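PDB 6EZ7: protein PES4 from Saccharomyces cerevisiae S288C, which probably binds RNA, including mRNA 3'-UTRs and poly(A) or poly(U) sequences, and is represented here by its third RNA recognition motif. Local coordinates for residues N2-K7 against K56-Y61; D16-F21 against I31-A36. All coordinates share one frame; numbering follows the deposited sequence.

Contact 1 (N2-K7 against K56-Y61); sequences NSIFIK and KAIKRY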
# COMPACT_ATOMS: atom_id res chain seq x y z
N ASN A 2 8.30 8.15 1.73
CA ASN A 2 8.59 6.88 1.08
C ASN A 2 7.46 5.87 1.27
O ASN A 2 7.54 4.75 0.77
CB ASN A 2 9.89 6.28 1.62
CG ASN A 2 11.11 7.07 1.20
OD1 ASN A 2 11.10 8.29 1.18
ND2 ASN A 2 12.18 6.36 0.85
N SER A 3 6.42 6.27 1.98
CA SER A 3 5.42 5.30 2.43
C SER A 3 4.03 5.54 1.87
O SER A 3 3.61 6.68 1.66
CB SER A 3 5.36 5.28 3.95
OG SER A 3 6.63 4.98 4.50
N ILE A 4 3.31 4.44 1.64
CA ILE A 4 1.93 4.50 1.16
C ILE A 4 1.01 3.66 2.03
O ILE A 4 1.45 2.76 2.75
CB ILE A 4 1.82 4.02 -0.30
CG1 ILE A 4 2.28 2.56 -0.42
CG2 ILE A 4 2.61 4.93 -1.22
CD1 ILE A 4 2.12 1.98 -1.82
N PHE A 5 -0.28 3.98 1.99
CA PHE A 5 -1.29 3.12 2.58
C PHE A 5 -2.03 2.41 1.46
O PHE A 5 -2.31 2.99 0.42
CB PHE A 5 -2.28 3.91 3.43
CG PHE A 5 -1.75 4.28 4.79
CD1 PHE A 5 -1.42 3.30 5.71
CD2 PHE A 5 -1.60 5.61 5.16
CE1 PHE A 5 -0.94 3.63 6.96
CE2 PHE A 5 -1.12 5.95 6.41
CZ PHE A 5 -0.79 4.96 7.31
N ILE A 6 -2.33 1.13 1.68
CA ILE A 6 -3.15 0.38 0.74
C ILE A 6 -4.37 -0.12 1.48
O ILE A 6 -4.24 -0.86 2.46
CB ILE A 6 -2.39 -0.81 0.14
CG1 ILE A 6 -1.05 -0.33 -0.44
CG2 ILE A 6 -3.23 -1.50 -0.92
CD1 ILE A 6 -0.02 -1.41 -0.53
N LYS A 7 -5.55 0.30 1.04
CA LYS A 7 -6.77 -0.07 1.74
C LYS A 7 -7.75 -0.74 0.79
O LYS A 7 -7.51 -0.81 -0.41
CB LYS A 7 -7.40 1.17 2.38
CG LYS A 7 -6.43 1.97 3.23
CD LYS A 7 -7.14 3.05 4.03
CE LYS A 7 -7.73 2.50 5.31
NZ LYS A 7 -8.13 3.59 6.24
N LYS A 56 5.07 6.56 -7.63
CA LYS A 56 4.78 5.69 -8.76
C LYS A 56 3.72 4.67 -8.37
O LYS A 56 2.81 4.38 -9.15
CB LYS A 56 6.05 4.98 -9.24
CG LYS A 56 7.03 5.89 -9.96
CD LYS A 56 8.39 5.24 -10.10
CE LYS A 56 8.31 3.93 -10.87
NZ LYS A 56 9.60 3.18 -10.82
N ALA A 57 3.84 4.12 -7.16
CA ALA A 57 2.91 3.12 -6.66
C ALA A 57 1.49 3.66 -6.58
O ALA A 57 0.53 2.99 -6.95
CB ALA A 57 3.36 2.61 -5.29
N ILE A 58 1.36 4.89 -6.08
CA ILE A 58 0.06 5.54 -6.02
C ILE A 58 -0.51 5.73 -7.43
O ILE A 58 -1.66 5.40 -7.70
CB ILE A 58 0.15 6.91 -5.32
CG1 ILE A 58 0.59 6.73 -3.86
CG2 ILE A 58 -1.18 7.65 -5.41
CD1 ILE A 58 0.90 8.04 -3.16
N LYS A 59 0.32 6.25 -8.33
CA LYS A 59 -0.13 6.51 -9.69
C LYS A 59 -0.52 5.23 -10.42
O LYS A 59 -1.47 5.22 -11.21
CB LYS A 59 0.95 7.24 -10.49
CG LYS A 59 1.06 8.72 -10.16
CD LYS A 59 1.73 9.49 -11.30
CE LYS A 59 3.24 9.47 -11.17
NZ LYS A 59 3.74 10.61 -10.35
N ARG A 60 0.19 4.15 -10.13
CA ARG A 60 -0.04 2.91 -10.87
C ARG A 60 -1.09 2.01 -10.24
O ARG A 60 -1.79 1.29 -10.95
CB ARG A 60 1.28 2.15 -11.03
CG ARG A 60 2.31 2.93 -11.85
CD ARG A 60 3.61 2.17 -12.03
NE ARG A 60 3.38 0.81 -12.50
CZ ARG A 60 4.35 -0.07 -12.72
NH1 ARG A 60 5.62 0.27 -12.51
NH2 ARG A 60 4.06 -1.29 -13.15
N TYR A 61 -1.23 2.05 -8.91
CA TYR A 61 -2.09 1.07 -8.24
C TYR A 61 -3.35 1.62 -7.58
O TYR A 61 -4.20 0.85 -7.16
CB TYR A 61 -1.28 0.30 -7.21
CG TYR A 61 -0.46 -0.80 -7.84
CD1 TYR A 61 -1.08 -1.87 -8.47
CD2 TYR A 61 0.93 -0.76 -7.81
CE1 TYR A 61 -0.34 -2.88 -9.06
CE2 TYR A 61 1.68 -1.77 -8.40
CZ TYR A 61 1.04 -2.82 -9.02
OH TYR A 61 1.78 -3.83 -9.60
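With chi1 at 61°, Ile4 wedges CG1 between its own backbone N and carbonyl carbon, while CG2 swings anti to the carbonyl carbon; the two branches therefore reach helix 51-61 at two neighbouring residues. The longer branch is extended (chi2 177°), which carries CD1 to the methyl of Ala57, CD1 to CB 3.7 Å. The shorter branch meets Ile58 along its flank: Ile4 CG2 sits 3.8 Å from Ile58 CG1. Further out, Ile58 CD1 is 4.0 Å from the same Ile4 CG2, and the two isoleucines run past each other in opposite directions. Ile58 starts off aslant to the strand and reaches it with the end of its side chain, whereas Ala57 points toward it, and Ile4 touches both, one branch each. Everything that touches is hydrocarbon. Val46 and Val73 from the flanking strands and Phe22 of helix 15-22 also pack on Ile4, burying it in the core. One residue along, Phe5 projects from the other face of the sheet, where its ring meets that of Phe45. This division of labour belongs to the six-residue RNP2 motif, which opens here with Ile4-Phe5-Ile6: its isoleucines face the helices and its aromatic ring lies on the surface that, in related domains, usually receives RNA, as expected of the beta-alpha-beta-beta-alpha-beta RRM fold.

Contact 2 (D16-F21 against I31-A36); sequences DDILNF and IYLSNA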
# COMPACT_ATOMS: atom_id res chain seq x y z
N ASP A 16 2.86 -11.77 0.49
CA ASP A 16 3.42 -12.01 -0.84
C ASP A 16 2.66 -11.25 -1.93
O ASP A 16 3.26 -10.75 -2.88
CB ASP A 16 3.42 -13.50 -1.18
CG ASP A 16 4.49 -14.26 -0.43
OD1 ASP A 16 5.45 -13.62 0.06
OD2 ASP A 16 4.38 -15.51 -0.34
N ASP A 17 1.33 -11.17 -1.79
CA ASP A 17 0.52 -10.39 -2.72
C ASP A 17 0.97 -8.94 -2.76
O ASP A 17 1.13 -8.36 -3.83
CB ASP A 17 -0.96 -10.45 -2.35
CG ASP A 17 -1.55 -11.83 -2.50
OD1 ASP A 17 -1.03 -12.61 -3.33
OD2 ASP A 17 -2.54 -12.14 -1.80
N ILE A 18 1.18 -8.36 -1.58
CA ILE A 18 1.62 -6.97 -1.51
C ILE A 18 3.00 -6.85 -2.14
O ILE A 18 3.26 -5.94 -2.92
CB ILE A 18 1.66 -6.45 -0.07
CG1 ILE A 18 0.31 -6.66 0.61
CG2 ILE A 18 2.04 -4.98 -0.06
CD1 ILE A 18 -0.83 -5.99 -0.09
N LEU A 19 3.88 -7.78 -1.79
CA LEU A 19 5.23 -7.79 -2.33
C LEU A 19 5.22 -7.90 -3.84
O LEU A 19 5.89 -7.15 -4.54
CB LEU A 19 6.03 -8.94 -1.73
CG LEU A 19 6.73 -8.67 -0.40
CD1 LEU A 19 7.25 -9.96 0.20
CD2 LEU A 19 7.87 -7.67 -0.60
N ASN A 20 4.44 -8.84 -4.36
CA ASN A 20 4.46 -9.10 -5.79
C ASN A 20 3.90 -7.95 -6.61
O ASN A 20 4.45 -7.59 -7.64
CB ASN A 20 3.72 -10.40 -6.09
CG ASN A 20 4.58 -11.61 -5.81
OD1 ASN A 20 4.17 -12.55 -5.12
ND2 ASN A 20 5.80 -11.57 -6.31
N PHE A 21 2.81 -7.35 -6.14
CA PHE A 21 2.24 -6.21 -6.85
C PHE A 21 3.11 -4.97 -6.72
O PHE A 21 3.44 -4.33 -7.72
CB PHE A 21 0.84 -5.91 -6.34
CG PHE A 21 -0.21 -6.81 -6.92
CD1 PHE A 21 -0.51 -6.77 -8.27
CD2 PHE A 21 -0.90 -7.70 -6.11
CE1 PHE A 21 -1.47 -7.60 -8.81
CE2 PHE A 21 -1.87 -8.53 -6.65
CZ PHE A 21 -2.15 -8.48 -7.99
N ILE A 31 7.10 -3.72 4.85
CA ILE A 31 5.66 -3.90 4.69
C ILE A 31 5.00 -4.24 6.01
O ILE A 31 5.49 -5.09 6.76
CB ILE A 31 5.32 -5.04 3.70
CG1 ILE A 31 5.94 -4.79 2.33
CG2 ILE A 31 3.81 -5.21 3.56
CD1 ILE A 31 5.49 -5.79 1.30
N TYR A 32 3.88 -3.59 6.29
CA TYR A 32 2.99 -4.07 7.33
C TYR A 32 1.67 -4.46 6.68
O TYR A 32 1.09 -3.68 5.93
CB TYR A 32 2.76 -3.03 8.42
CG TYR A 32 1.71 -3.48 9.41
CD1 TYR A 32 1.99 -4.46 10.35
CD2 TYR A 32 0.42 -2.96 9.38
CE1 TYR A 32 1.03 -4.89 11.24
CE2 TYR A 32 -0.54 -3.39 10.27
CZ TYR A 32 -0.23 -4.35 11.20
OH TYR A 32 -1.18 -4.79 12.10
N LEU A 33 1.19 -5.66 6.96
CA LEU A 33 -0.14 -6.05 6.52
C LEU A 33 -0.99 -6.38 7.74
O LEU A 33 -0.65 -7.28 8.52
CB LEU A 33 -0.07 -7.24 5.56
CG LEU A 33 -1.41 -7.76 5.04
CD1 LEU A 33 -2.14 -6.71 4.21
CD2 LEU A 33 -1.19 -9.03 4.24
N SER A 34 -2.08 -5.65 7.90
CA SER A 34 -2.93 -5.77 9.08
C SER A 34 -3.46 -7.18 9.30
O SER A 34 -3.84 -7.87 8.36
CB SER A 34 -4.11 -4.80 8.98
OG SER A 34 -4.99 -5.19 7.94
N ASN A 35 -3.47 -7.61 10.56
CA ASN A 35 -4.05 -8.89 10.91
C ASN A 35 -5.51 -8.68 11.28
O ASN A 35 -5.97 -9.10 12.35
CB ASN A 35 -3.31 -9.55 12.08
CG ASN A 35 -3.72 -10.99 12.29
OD1 ASN A 35 -4.06 -11.70 11.34
ND2 ASN A 35 -3.74 -11.43 13.54
N ALA A 36 -6.24 -7.99 10.41
CA ALA A 36 -7.63 -7.65 10.68
C ALA A 36 -8.52 -8.88 10.64
O ALA A 36 -8.56 -9.60 9.63
CB ALA A 36 -8.12 -6.60 9.69
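Ile31 is tied to helix 15-22 by its backbone as well as its side chain: its carbonyl O takes a hydrogen bond from NH1 of Arg15, the first residue of that helix. Between 16-21 and 31-36 themselves every contact is apolar. The Ile31 side chain is stretched out (chi2 -173°), carrying CD1 across to the helix, where Ile18 and Leu19 receive it. Leu19 makes the closer approach, its CG lying 3.6 Å from Ile31 CD1, and its CD2 branch comes equally near. On the Ile18 side, CG2 is 3.8 Å from Ile31 CD1. That same Ile18 methyl also rests 4.0 Å from Ile31 CG2, so both branches of Ile31 lean on it. Leu33, two residues along the strand, approaches Ile18 more loosely, its CD1 4.4 Å from Ile18 CG1. The short segments of helix and strand run in roughly opposing directions, 138° between them, with axes 9.6 Å apart. Deeper in, Ile18 continues the core by touching Ile6, Leu9 and Val46, while Leu33 reaches Leu9 and Ala44. This is the first helix of the RRM packing on the edge strand 28-33 of its sheet. Between these side chains the attraction is dispersive and hydrophobic, so the fit probably depends on the shape of the branches; the directional bond comes from Arg15, just before 16-21.

In the fold
From the N terminus, strand 3-9 is laid down at the centre of the sheet and a short loop leads to helix 15-22. Contact 2 closes the short loop, returning strand 28-33 to that helix at one edge of the sheet. Strand 42-48 then fills the place between this edge and strand 3-9, and helix 51-61 brings the chain back to its beginning, where contact 1 closes the long loop. Contact 2 is thus nested inside contact 1. Their centres are about 13 Å apart, bridged by Ile6 CD1 packing 4.1 Å from Ile18 CG2 and by a probable, weak hydrogen bond between Tyr61 OH and Phe21 O. Both helices share one sheet face.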